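Local atomic coordinates of mandelate racemase/muconate lactonizing protein (Thermobispora bispora, PDB entry 3VC5), a protein that probably catalyses the magnesium-dependent dehydration of D-glucarate to 5-dehydro-4-deoxy-D-glucarate, as a member of the enolase superfamily. Residues L343-A348 / Q374-P379; A51-V56 / L67-G72; S122-V127 / V291-L296. All blocks are in the same frame, centred on the assembly; numbering follows the deposited sequence.

Contact 1 of 3, residues L343-A348 / Q374-P379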
ATOM      1  N   LEU A 343     -18.586  17.781   3.581  1.00 18.51           N
ATOM      2  CA  LEU A 343     -18.146  19.079   4.079  1.00 19.38           C
ATOM      3  C   LEU A 343     -16.616  19.214   4.003  1.00 22.21           C
ATOM      4  O   LEU A 343     -15.938  18.457   3.269  1.00 22.22           O
ATOM      5  CB  LEU A 343     -18.681  19.265   5.509  1.00 19.79           C
ATOM      6  CG  LEU A 343     -20.197  19.139   5.619  1.00 20.55           C
ATOM      7  CD1 LEU A 343     -20.587  19.290   7.091  1.00 23.12           C
ATOM      8  CD2 LEU A 343     -20.889  20.212   4.765  1.00 24.37           C
ATOM      9  N   GLY A 344     -16.065  20.199   4.706  1.00 20.88           N
ATOM     10  CA  GLY A 344     -14.673  20.565   4.506  1.00 22.07           C
ATOM     11  C   GLY A 344     -13.653  19.625   5.152  1.00 21.35           C
ATOM     12  O   GLY A 344     -12.491  19.605   4.760  1.00 23.22           O
ATOM     13  N   ILE A 345     -14.072  18.851   6.151  1.00 22.34           N
ATOM     14  CA  ILE A 345     -13.153  17.869   6.746  1.00 22.61           C
ATOM     15  C   ILE A 345     -12.881  16.797   5.692  1.00 23.37           C
ATOM     16  O   ILE A 345     -11.721  16.480   5.388  1.00 22.62           O
ATOM     17  CB  ILE A 345     -13.732  17.269   8.027  1.00 23.03           C
ATOM     18  CG1 ILE A 345     -13.814  18.363   9.105  1.00 23.64           C
ATOM     19  CG2 ILE A 345     -12.884  16.030   8.484  1.00 21.66           C
ATOM     20  CD1 ILE A 345     -14.805  17.994  10.230  1.00 23.99           C
ATOM     21  N   SER A 346     -13.951  16.291   5.088  1.00 20.45           N
ATOM     22  CA  SER A 346     -13.823  15.320   3.974  1.00 22.44           C
ATOM     23  C   SER A 346     -13.047  15.955   2.815  1.00 21.86           C
ATOM     24  O   SER A 346     -12.178  15.314   2.238  1.00 21.61           O
ATOM     25  CB  SER A 346     -15.185  14.851   3.475  1.00 22.56           C
ATOM     26  OG  SER A 346     -15.688  13.906   4.395  1.00 21.90           O
ATOM     27  N   LEU A 347     -13.334  17.218   2.484  1.00 20.71           N
ATOM     28  CA  LEU A 347     -12.609  17.854   1.354  1.00 22.00           C
ATOM     29  C   LEU A 347     -11.113  17.953   1.652  1.00 17.83           C
ATOM     30  O   LEU A 347     -10.277  17.661   0.768  1.00 21.23           O
ATOM     31  CB  LEU A 347     -13.137  19.257   1.025  1.00 21.31           C
ATOM     32  CG  LEU A 347     -12.537  19.895  -0.247  1.00 21.15           C
ATOM     33  CD1 LEU A 347     -12.764  19.074  -1.498  1.00 23.58           C
ATOM     34  CD2 LEU A 347     -13.111  21.295  -0.437  1.00 21.86           C
ATOM     35  N   ALA A 348     -10.752  18.288   2.898  1.00 21.28           N
ATOM     36  CA  ALA A 348      -9.320  18.386   3.263  1.00 21.99           C
ATOM     37  C   ALA A 348      -8.696  16.983   3.124  1.00 21.60           C
ATOM     38  O   ALA A 348      -7.618  16.825   2.549  1.00 22.12           O
ATOM     39  CB  ALA A 348      -9.153  18.884   4.671  1.00 22.81           C
ATOM     40  N   GLN A 374     -22.012  25.835   2.755  1.00 23.17           N
ATOM     41  CA  GLN A 374     -22.244  25.278   4.109  1.00 24.73           C
ATOM     42  C   GLN A 374     -21.003  24.511   4.576  1.00 24.63           C
ATOM     43  O   GLN A 374     -20.449  23.705   3.823  1.00 25.36           O
ATOM     44  CB  GLN A 374     -23.450  24.325   4.125  1.00 23.05           C
ATOM     45  CG  GLN A 374     -24.789  24.986   3.772  1.00 24.96           C
ATOM     46  CD  GLN A 374     -25.888  23.988   3.533  1.00 24.21           C
ATOM     47  OE1 GLN A 374     -26.745  23.760   4.397  1.00 25.17           O
ATOM     48  NE2 GLN A 374     -25.874  23.371   2.358  1.00 24.71           N
ATOM     49  N   ASP A 375     -20.582  24.703   5.823  1.00 23.85           N
ATOM     50  CA  ASP A 375     -19.425  23.965   6.296  1.00 22.52           C
ATOM     51  C   ASP A 375     -19.320  24.045   7.806  1.00 24.38           C
ATOM     52  O   ASP A 375     -19.985  24.889   8.425  1.00 26.08           O
ATOM     53  CB  ASP A 375     -18.144  24.474   5.650  1.00 23.10           C
ATOM     54  CG  ASP A 375     -17.116  23.359   5.402  1.00 23.65           C
ATOM     55  OD1 ASP A 375     -17.151  22.316   6.113  1.00 24.27           O
ATOM     56  OD2 ASP A 375     -16.280  23.530   4.482  1.00 25.50           O
ATOM     57  N   VAL A 376     -18.531  23.133   8.384  1.00 22.41           N
ATOM     58  CA  VAL A 376     -18.235  23.164   9.814  1.00 21.82           C
ATOM     59  C   VAL A 376     -16.783  23.559  10.108  1.00 24.03           C
ATOM     60  O   VAL A 376     -16.369  23.551  11.285  1.00 27.67           O
ATOM     61  CB  VAL A 376     -18.571  21.809  10.513  1.00 22.60           C
ATOM     62  CG1 VAL A 376     -20.079  21.531  10.455  1.00 25.63           C
ATOM     63  CG2 VAL A 376     -17.732  20.684   9.891  1.00 24.99           C
ATOM     64  N   VAL A 377     -15.991  23.880   9.078  1.00 25.10           N
ATOM     65  CA  VAL A 377     -14.625  24.375   9.333  1.00 24.85           C
ATOM     66  C   VAL A 377     -14.573  25.854   8.938  1.00 29.97           C
ATOM     67  O   VAL A 377     -15.412  26.324   8.156  1.00 30.69           O
ATOM     68  CB  VAL A 377     -13.532  23.575   8.593  1.00 22.67           C
ATOM     69  CG1 VAL A 377     -13.642  22.069   8.946  1.00 27.99           C
ATOM     70  CG2 VAL A 377     -13.678  23.751   7.075  1.00 25.90           C
ATOM     71  N   ALA A 378     -13.576  26.570   9.444  0.50 32.68           N
ATOM     72  CA  ALA A 378     -13.349  27.972   9.078  0.50 38.08           C
ATOM     73  C   ALA A 378     -13.049  28.116   7.576  0.50 40.83           C
ATOM     74  O   ALA A 378     -12.366  27.275   7.004  0.50 37.10           O
ATOM     75  CB  ALA A 378     -12.209  28.527   9.899  0.50 38.11           C
ATOM     76  N   PRO A 379     -13.534  29.200   6.948  0.50 45.15           N
ATOM     77  CA  PRO A 379     -13.641  29.399   5.480  0.50 48.07           C
ATOM     78  C   PRO A 379     -12.369  29.549   4.608  0.50 52.75           C
ATOM     79  O   PRO A 379     -12.441  29.335   3.390  0.50 53.41           O
ATOM     80  CB  PRO A 379     -14.479  30.683   5.372  0.50 50.98           C
ATOM     81  CG  PRO A 379     -14.184  31.422   6.639  0.50 48.72           C
ATOM     82  CD  PRO A 379     -14.078  30.355   7.694  0.50 44.69           C
TER

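Contact 2 of 3, residues A51-V56 / L67-G72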
ATOM      1  N   ALA A  51     -28.993  16.434   3.616  1.00 24.39           N
ATOM      2  CA  ALA A  51     -27.984  15.385   3.568  1.00 21.07           C
ATOM      3  C   ALA A  51     -27.417  15.254   4.990  1.00 24.51           C
ATOM      4  O   ALA A  51     -27.317  16.243   5.719  1.00 25.30           O
ATOM      5  CB  ALA A  51     -26.877  15.734   2.573  1.00 23.37           C
ATOM      6  N   LEU A  52     -27.092  14.025   5.393  1.00 21.06           N
ATOM      7  CA  LEU A  52     -26.617  13.743   6.751  1.00 20.27           C
ATOM      8  C   LEU A  52     -25.111  13.420   6.716  1.00 22.65           C
ATOM      9  O   LEU A  52     -24.618  12.793   5.768  1.00 25.02           O
ATOM     10  CB  LEU A  52     -27.343  12.499   7.266  1.00 23.30           C
ATOM     11  CG  LEU A  52     -28.883  12.537   7.206  1.00 23.25           C
ATOM     12  CD1 LEU A  52     -29.493  11.248   7.745  1.00 28.12           C
ATOM     13  CD2 LEU A  52     -29.447  13.759   7.942  1.00 28.20           C
ATOM     14  N   ARG A  53     -24.414  13.769   7.791  1.00 22.63           N
ATOM     15  CA  ARG A  53     -23.013  13.382   7.996  1.00 21.11           C
ATOM     16  C   ARG A  53     -22.802  13.192   9.484  1.00 21.04           C
ATOM     17  O   ARG A  53     -23.626  13.652  10.301  1.00 22.85           O
ATOM     18  CB  ARG A  53     -22.014  14.443   7.482  1.00 23.55           C
ATOM     19  CG  ARG A  53     -22.063  14.709   5.978  1.00 26.57           C
ATOM     20  CD  ARG A  53     -21.624  13.525   5.136  1.00 22.89           C
ATOM     21  NE  ARG A  53     -20.180  13.507   4.866  1.00 20.80           N
ATOM     22  CZ  ARG A  53     -19.597  12.570   4.114  1.00 20.86           C
ATOM     23  NH1 ARG A  53     -20.350  11.607   3.589  1.00 22.25           N
ATOM     24  NH2 ARG A  53     -18.273  12.570   3.908  1.00 21.98           N
ATOM     25  N   THR A  54     -21.674  12.583   9.835  1.00 21.35           N
ATOM     26  CA  THR A  54     -21.279  12.478  11.232  1.00 20.93           C
ATOM     27  C   THR A  54     -19.889  13.081  11.321  1.00 24.64           C
ATOM     28  O   THR A  54     -18.970  12.725  10.544  1.00 23.19           O
ATOM     29  CB  THR A  54     -21.211  11.000  11.703  1.00 21.61           C
ATOM     30  OG1 THR A  54     -22.492  10.405  11.537  1.00 23.05           O
ATOM     31  CG2 THR A  54     -20.819  10.933  13.184  1.00 23.52           C
ATOM     32  N   ILE A  55     -19.761  14.059  12.201  1.00 23.20           N
ATOM     33  CA  ILE A  55     -18.469  14.655  12.477  1.00 22.09           C
ATOM     34  C   ILE A  55     -17.832  13.998  13.696  1.00 21.99           C
ATOM     35  O   ILE A  55     -18.472  13.821  14.733  1.00 24.58           O
ATOM     36  CB  ILE A  55     -18.618  16.173  12.715  1.00 22.58           C
ATOM     37  CG1 ILE A  55     -19.385  16.784  11.536  1.00 22.40           C
ATOM     38  CG2 ILE A  55     -17.263  16.822  12.969  1.00 23.69           C
ATOM     39  CD1 ILE A  55     -18.792  16.586  10.179  1.00 22.87           C
ATOM     40  N   VAL A  56     -16.561  13.647  13.561  1.00 21.58           N
ATOM     41  CA  VAL A  56     -15.833  13.057  14.676  1.00 22.15           C
ATOM     42  C   VAL A  56     -14.668  13.943  15.094  1.00 21.67           C
ATOM     43  O   VAL A  56     -13.924  14.441  14.252  1.00 22.88           O
ATOM     44  CB  VAL A  56     -15.271  11.651  14.256  1.00 24.45           C
ATOM     45  CG1 VAL A  56     -14.283  11.111  15.288  1.00 30.44           C
ATOM     46  CG2 VAL A  56     -16.427  10.691  14.024  1.00 24.56           C
ATOM     47  N   LEU A  67      -9.856  15.844  13.371  1.00 22.93           N
ATOM     48  CA  LEU A  67     -11.203  15.782  12.797  1.00 24.98           C
ATOM     49  C   LEU A  67     -11.364  14.649  11.777  1.00 23.90           C
ATOM     50  O   LEU A  67     -10.450  14.379  10.962  1.00 23.59           O
ATOM     51  CB  LEU A  67     -11.552  17.089  12.104  1.00 22.83           C
ATOM     52  CG  LEU A  67     -11.598  18.294  13.052  1.00 24.20           C
ATOM     53  CD1 LEU A  67     -11.756  19.569  12.205  1.00 26.58           C
ATOM     54  CD2 LEU A  67     -12.732  18.166  14.089  1.00 25.78           C
ATOM     55  N   GLY A  68     -12.530  14.024  11.798  1.00 22.50           N
ATOM     56  CA  GLY A  68     -12.918  13.069  10.743  1.00 23.08           C
ATOM     57  C   GLY A  68     -14.361  13.327  10.372  1.00 22.94           C
ATOM     58  O   GLY A  68     -15.094  14.008  11.096  1.00 23.42           O
ATOM     59  N   GLU A  69     -14.770  12.807   9.229  1.00 21.35           N
ATOM     60  CA  GLU A  69     -16.116  13.046   8.698  1.00 20.61           C
ATOM     61  C   GLU A  69     -16.575  11.795   7.967  1.00 21.38           C
ATOM     62  O   GLU A  69     -15.824  11.224   7.178  1.00 21.85           O
ATOM     63  CB  GLU A  69     -16.129  14.272   7.788  1.00 22.05           C
ATOM     64  CG  GLU A  69     -17.488  14.510   7.118  1.00 20.96           C
ATOM     65  CD  GLU A  69     -17.485  15.658   6.115  1.00 20.23           C
ATOM     66  OE1 GLU A  69     -16.604  16.557   6.161  1.00 21.68           O
ATOM     67  OE2 GLU A  69     -18.403  15.650   5.255  1.00 20.79           O
ATOM     68  N   THR A  70     -17.802  11.369   8.236  1.00 20.82           N
ATOM     69  CA  THR A  70     -18.306  10.136   7.644  1.00 19.78           C
ATOM     70  C   THR A  70     -19.823  10.270   7.432  1.00 20.59           C
ATOM     71  O   THR A  70     -20.393  11.360   7.608  1.00 21.55           O
ATOM     72  CB  THR A  70     -17.926   8.928   8.501  1.00 23.07           C
ATOM     73  OG1 THR A  70     -18.308   7.715   7.834  1.00 22.28           O
ATOM     74  CG2 THR A  70     -18.567   8.989   9.898  1.00 22.10           C
ATOM     75  N   TYR A  71     -20.479   9.183   7.039  1.00 20.85           N
ATOM     76  CA  TYR A  71     -21.916   9.182   6.715  1.00 20.50           C
ATOM     77  C   TYR A  71     -22.738   9.438   7.959  1.00 20.30           C
ATOM     78  O   TYR A  71     -22.268   9.169   9.085  1.00 21.15           O
ATOM     79  CB  TYR A  71     -22.299   7.790   6.182  1.00 20.62           C
ATOM     80  CG  TYR A  71     -21.399   7.394   5.062  1.00 21.02           C
ATOM     81  CD1 TYR A  71     -21.454   8.034   3.821  1.00 22.67           C
ATOM     82  CD2 TYR A  71     -20.469   6.368   5.232  1.00 21.81           C
ATOM     83  CE1 TYR A  71     -20.578   7.687   2.789  1.00 22.09           C
ATOM     84  CE2 TYR A  71     -19.617   5.992   4.191  1.00 21.37           C
ATOM     85  CZ  TYR A  71     -19.691   6.641   2.971  1.00 21.99           C
ATOM     86  OH  TYR A  71     -18.852   6.258   1.970  1.00 21.72           O
ATOM     87  N   GLY A  72     -23.957   9.963   7.756  1.00 21.03           N
ATOM     88  CA  GLY A  72     -24.875  10.255   8.868  1.00 22.37           C
ATOM     89  C   GLY A  72     -26.033   9.284   9.046  1.00 21.96           C
ATOM     90  O   GLY A  72     -26.825   9.441   9.989  1.00 24.52           O
TER
HETATM   91  O   HOH W   1     -24.219  10.307   5.002  1.00 37.42           O

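Contact 3 of 3, residues S122-V127 / V291-L296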
ATOM      1  N   SER A 122     -20.691  -5.204   3.024  1.00 28.26           N
ATOM      2  CA  SER A 122     -19.978  -6.393   3.446  1.00 27.00           C
ATOM      3  C   SER A 122     -19.397  -6.120   4.817  1.00 27.07           C
ATOM      4  O   SER A 122     -19.404  -4.975   5.299  1.00 25.19           O
ATOM      5  CB  SER A 122     -18.838  -6.728   2.485  1.00 26.86           C
ATOM      6  OG  SER A 122     -17.923  -5.649   2.378  1.00 27.81           O
ATOM      7  N   ARG A 123     -18.852  -7.156   5.431  1.00 26.98           N
ATOM      8  CA  ARG A 123     -18.210  -6.979   6.729  1.00 24.50           C
ATOM      9  C   ARG A 123     -17.021  -6.037   6.653  1.00 27.35           C
ATOM     10  O   ARG A 123     -16.923  -5.102   7.466  1.00 26.40           O
ATOM     11  CB  ARG A 123     -17.748  -8.310   7.318  1.00 27.19           C
ATOM     12  CG  ARG A 123     -17.062  -8.149   8.678  1.00 26.15           C
ATOM     13  CD  ARG A 123     -18.071  -7.990   9.813  1.00 34.49           C
ATOM     14  NE  ARG A 123     -18.479  -9.276  10.391  1.00 50.94           N
ATOM     15  CZ  ARG A 123     -19.738  -9.696  10.479  1.00 51.72           C
ATOM     16  NH1 ARG A 123     -20.718  -8.928  10.031  1.00 51.96           N
ATOM     17  NH2 ARG A 123     -20.021 -10.880  11.021  1.00 43.70           N
ATOM     18  N   VAL A 124     -16.118  -6.261   5.701  1.00 23.95           N
ATOM     19  CA  VAL A 124     -14.926  -5.415   5.617  1.00 24.29           C
ATOM     20  C   VAL A 124     -15.332  -3.992   5.272  1.00 23.09           C
ATOM     21  O   VAL A 124     -14.803  -3.062   5.839  1.00 23.84           O
ATOM     22  CB  VAL A 124     -13.850  -5.963   4.633  1.00 25.17           C
ATOM     23  CG1 VAL A 124     -12.751  -4.948   4.379  1.00 24.48           C
ATOM     24  CG2 VAL A 124     -13.314  -7.303   5.152  1.00 30.10           C
ATOM     25  N   LYS A 125     -16.248  -3.806   4.318  1.00 22.48           N
ATOM     26  CA  LYS A 125     -16.602  -2.442   3.973  1.00 21.30           C
ATOM     27  C   LYS A 125     -17.239  -1.733   5.170  1.00 21.45           C
ATOM     28  O   LYS A 125     -17.054  -0.511   5.357  1.00 21.49           O
ATOM     29  CB  LYS A 125     -17.549  -2.434   2.748  1.00 23.77           C
ATOM     30  CG  LYS A 125     -17.738  -1.072   2.087  1.00 22.95           C
ATOM     31  CD  LYS A 125     -18.625  -1.223   0.852  1.00 29.94           C
ATOM     32  CE  LYS A 125     -19.212   0.033   0.359  1.00 30.94           C
ATOM     33  NZ  LYS A 125     -20.595  -0.168  -0.197  1.00 28.54           N
ATOM     34  N   THR A 126     -18.016  -2.463   5.974  1.00 22.20           N
ATOM     35  CA  THR A 126     -18.651  -1.858   7.153  1.00 22.18           C
ATOM     36  C   THR A 126     -17.580  -1.404   8.147  1.00 22.97           C
ATOM     37  O   THR A 126     -17.588  -0.246   8.634  1.00 23.13           O
ATOM     38  CB  THR A 126     -19.610  -2.852   7.823  1.00 22.70           C
ATOM     39  OG1 THR A 126     -20.669  -3.131   6.902  1.00 24.05           O
ATOM     40  CG2 THR A 126     -20.207  -2.251   9.110  1.00 24.70           C
ATOM     41  N   VAL A 127     -16.623  -2.286   8.403  1.00 23.21           N
ATOM     42  CA  VAL A 127     -15.491  -1.955   9.311  1.00 24.15           C
ATOM     43  C   VAL A 127     -14.700  -0.766   8.750  1.00 22.34           C
ATOM     44  O   VAL A 127     -14.380   0.177   9.478  1.00 22.55           O
ATOM     45  CB  VAL A 127     -14.569  -3.152   9.491  1.00 22.86           C
ATOM     46  CG1 VAL A 127     -13.287  -2.751  10.288  1.00 25.40           C
ATOM     47  CG2 VAL A 127     -15.324  -4.273  10.199  1.00 27.05           C
ATOM     48  N   VAL A 291     -15.660  -2.036  -4.726  1.00 21.83           N
ATOM     49  CA  VAL A 291     -15.834  -1.050  -3.650  1.00 19.69           C
ATOM     50  C   VAL A 291     -15.178  -1.506  -2.343  1.00 20.25           C
ATOM     51  O   VAL A 291     -15.336  -0.866  -1.310  1.00 22.11           O
ATOM     52  CB  VAL A 291     -17.334  -0.659  -3.424  1.00 19.29           C
ATOM     53  CG1 VAL A 291     -17.916   0.030  -4.680  1.00 21.11           C
ATOM     54  CG2 VAL A 291     -18.137  -1.899  -3.087  1.00 20.71           C
ATOM     55  N   THR A 292     -14.494  -2.653  -2.385  1.00 19.98           N
ATOM     56  CA  THR A 292     -13.811  -3.136  -1.184  1.00 20.08           C
ATOM     57  C   THR A 292     -12.702  -4.085  -1.679  1.00 20.69           C
ATOM     58  O   THR A 292     -12.768  -4.553  -2.812  1.00 20.87           O
ATOM     59  CB  THR A 292     -14.829  -3.819  -0.216  1.00 18.66           C
ATOM     60  OG1 THR A 292     -14.193  -4.029   1.041  1.00 20.26           O
ATOM     61  CG2 THR A 292     -15.324  -5.168  -0.734  1.00 21.46           C
ATOM     62  N   PRO A 293     -11.653  -4.322  -0.888  1.00 20.22           N
ATOM     63  CA  PRO A 293     -10.539  -5.054  -1.500  1.00 20.23           C
ATOM     64  C   PRO A 293     -10.859  -6.460  -2.000  1.00 21.39           C
ATOM     65  O   PRO A 293     -10.253  -6.910  -2.984  1.00 22.42           O
ATOM     66  CB  PRO A 293      -9.477  -5.069  -0.362  1.00 20.89           C
ATOM     67  CG  PRO A 293      -9.745  -3.743   0.369  1.00 21.66           C
ATOM     68  CD  PRO A 293     -11.260  -3.724   0.421  1.00 20.90           C
ATOM     69  N   GLU A 294     -11.823  -7.132  -1.394  1.00 21.36           N
ATOM     70  CA  GLU A 294     -12.197  -8.497  -1.788  0.50 20.54           C
ATOM     71  C   GLU A 294     -12.693  -8.541  -3.240  1.00 20.30           C
ATOM     72  O   GLU A 294     -12.760  -9.602  -3.838  1.00 21.87           O
ATOM     73  CB  GLU A 294     -13.293  -9.057  -0.866  0.50 24.66           C
ATOM     74  CG  GLU A 294     -12.798  -9.662   0.460  0.50 30.84           C
ATOM     75  CD  GLU A 294     -13.890 -10.419   1.227  0.50 50.52           C
ATOM     76  OE1 GLU A 294     -13.632 -10.874   2.368  0.50 41.35           O
ATOM     77  OE2 GLU A 294     -15.009 -10.570   0.687  0.50 58.87           O
ATOM     78  N   HIS A 295     -13.083  -7.404  -3.779  1.00 21.56           N
ATOM     79  CA  HIS A 295     -13.580  -7.356  -5.168  1.00 19.46           C
ATOM     80  C   HIS A 295     -12.453  -7.338  -6.201  1.00 21.60           C
ATOM     81  O   HIS A 295     -12.692  -7.494  -7.405  1.00 22.21           O
ATOM     82  CB  HIS A 295     -14.426  -6.086  -5.378  1.00 19.90           C
ATOM     83  CG  HIS A 295     -15.692  -6.080  -4.572  1.00 21.21           C
ATOM     84  ND1 HIS A 295     -16.412  -4.937  -4.312  1.00 21.00           N
ATOM     85  CD2 HIS A 295     -16.338  -7.086  -3.930  1.00 24.22           C
ATOM     86  CE1 HIS A 295     -17.461  -5.240  -3.561  1.00 19.62           C
ATOM     87  NE2 HIS A 295     -17.445  -6.546  -3.329  1.00 20.98           N
ATOM     88  N   LEU A 296     -11.230  -7.063  -5.762  1.00 22.52           N
ATOM     89  CA  LEU A 296     -10.175  -6.761  -6.732  1.00 19.75           C
ATOM     90  C   LEU A 296      -9.678  -7.986  -7.518  1.00 21.54           C
ATOM     91  O   LEU A 296      -9.449  -7.869  -8.718  1.00 22.90           O
ATOM     92  CB  LEU A 296      -9.017  -5.982  -6.095  1.00 19.51           C
ATOM     93  CG  LEU A 296      -9.375  -4.529  -5.730  1.00 20.33           C
ATOM     94  CD1 LEU A 296      -8.441  -3.983  -4.621  1.00 24.12           C
ATOM     95  CD2 LEU A 296      -9.369  -3.639  -6.983  1.00 25.36           C
TER

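Contact 1 of 3, residues L343-A348 / Q374-P379
D375 reaches across to the first turn of helix 344-355 and takes the backbone N-H of G344 on its carboxylate: G344 N to D375 OD1 is 2.8 Å, with 149° at the hydrogen. The donor meets OD1 on its syn side, somewhat out of the carboxylate plane. On its anti side D375 OD1 accepts from V376 N, also at 2.8 Å, and the two bonds fix the carboxylate's rotation. The negative charge thus sits at the N-terminal end of a helix, where the dipole would probably stabilise it. G344 has no side chain, and a CB there would run into D375 OD2 and V377 CG2.

Apolar contacts lie beyond the bond. I345 CG1 packs against V377 CG1 at 3.7 Å, while I345 CD1 meets V376 CG2 at 4.0 Å. With CG anti to its carbonyl carbon (chi1 -57°), L343 extends over the loop; its CD2 comes within 3.6 Å of Q374 O, and the side chains of L343 and V376 cross at about a right angle, L343 CD1 coming 4.1 Å from V376 CG1.

Helix 344-355 belongs to the C-terminal barrel domain of the enolase superfamily, and the contact fastens its N-terminal end to the loop before strand 388-390. M409 of helix 403-415 packs on L343, Q374 and V376, F35 of strand 25-36 touches L343 and Q374, and I345 rests on L67 and E69 of strand 65-71.

Contact 2 of 3, residues A51-V56 / L67-G72
R53 and E69 form a salt bridge across an antiparallel beta hairpin of strands 50-60 and 65-71, in the enolase-superfamily N-terminal domain. R53 NE donates to E69 OE2 at 2.8 Å, nearly in the guanidinium plane and onto the anti lone pair; a weak second bond runs from R53 NH2 to the same oxygen. The guanidinium and carboxylate planes stand 83° apart. R53 bends at chi2 and chi3 (-66° and -89°), which brings one face of its guanidinium under T70 O. E69 OE2 also accepts from L343 N, and R53 NH2 bonds S346 OG.

T54 with T70 and V56 with G68 are hydrogen-bonded pairs; I55 with E69 between them is a non-hydrogen-bonded pair. I55 CD1 lies alongside E69 CG at 3.9 Å, and on the other face T54 CB meets T70 CG2 at 3.8 Å, where A133 of helix 123-146 covers T70 and V56. The CB of Y71 is directed away from strand 50-60, and its side chain lies about 6 Å from that of H338, a predicted proton acceptor. At the end of the pairing, T54 OG1 donates to Y71 O at 2.8 Å, and a water links L52 O, 2.6 Å away, to G72 N, 2.8 Å away.

Contact 3 of 3, residues S122-V127 / V291-L296
V124 lays its CG1 against the hydroxyl of T292, 3.8 Å from V124 CG1 to T292 OG1, and the same methyl lies 4.4 Å from P293 CD. K125 passes its aliphatic chain obliquely over V291: K125 CD is 4.0 Å from V291 CG2 and equally far from V291 O. CG stands opposite the backbone N (chi1 -166°) and the chain stays extended as far as CE, which carries the ammonium past V291. There NZ bonds T118 O and S120 O and makes a cation-pi contact with Y314, so the charge is held elsewhere. Replacing K125 with alanine would probably uncover V291 CG2 and leave T118 O, S120 O and the Y314 ring without their cationic partner.

S122 caps helix 123-146: its OG accepts from K125 N at 3.2 Å, and T292 CG2 approaches that OG. The threonine methyl also sits over the centre of the H295 ring, 3.5 Å above its plane, while the ring's edge takes V291 N on ND1, 3.0 Å away, which helps hold the imidazole's rotation.

This packing joins the N-terminal domain to the loop after barrel strand 284-286, with V291 about 5 Å from magnesium ligand N287, side chain to side chain. V291 O, facing K125 CD, is buried without a partner in the model, which probably costs some stability. With neither hydrogen bond nor salt bridge between the segments, the fit rests on van der Waals contact of methyl and methylene groups with one another, with the T292 hydroxyl and with the V291 carbonyl.

How the contacts relate
From the N terminus, contact 2 closes first, over ten intervening residues that hold the ends of the two strands and the turn between them, all within the N-terminal domain. Contact 3 then opens at the start of helix 123-146 and closes 163 intervening residues later, a span that takes in five parallel barrel strands, from 161-169 to 284-286. Contact 1 comes last, a loop of 25 residues that ties helix 344-355 to the segment before strand 388-390. The three follow in series, none nested or crossing. Contacts 1 and 2 touch in space: E69 of the hairpin is bonded to the start of helix 344-355, S346 N included. Contact 3, about 27 Å from contact 1 between centres, makes a separate link between the two domains.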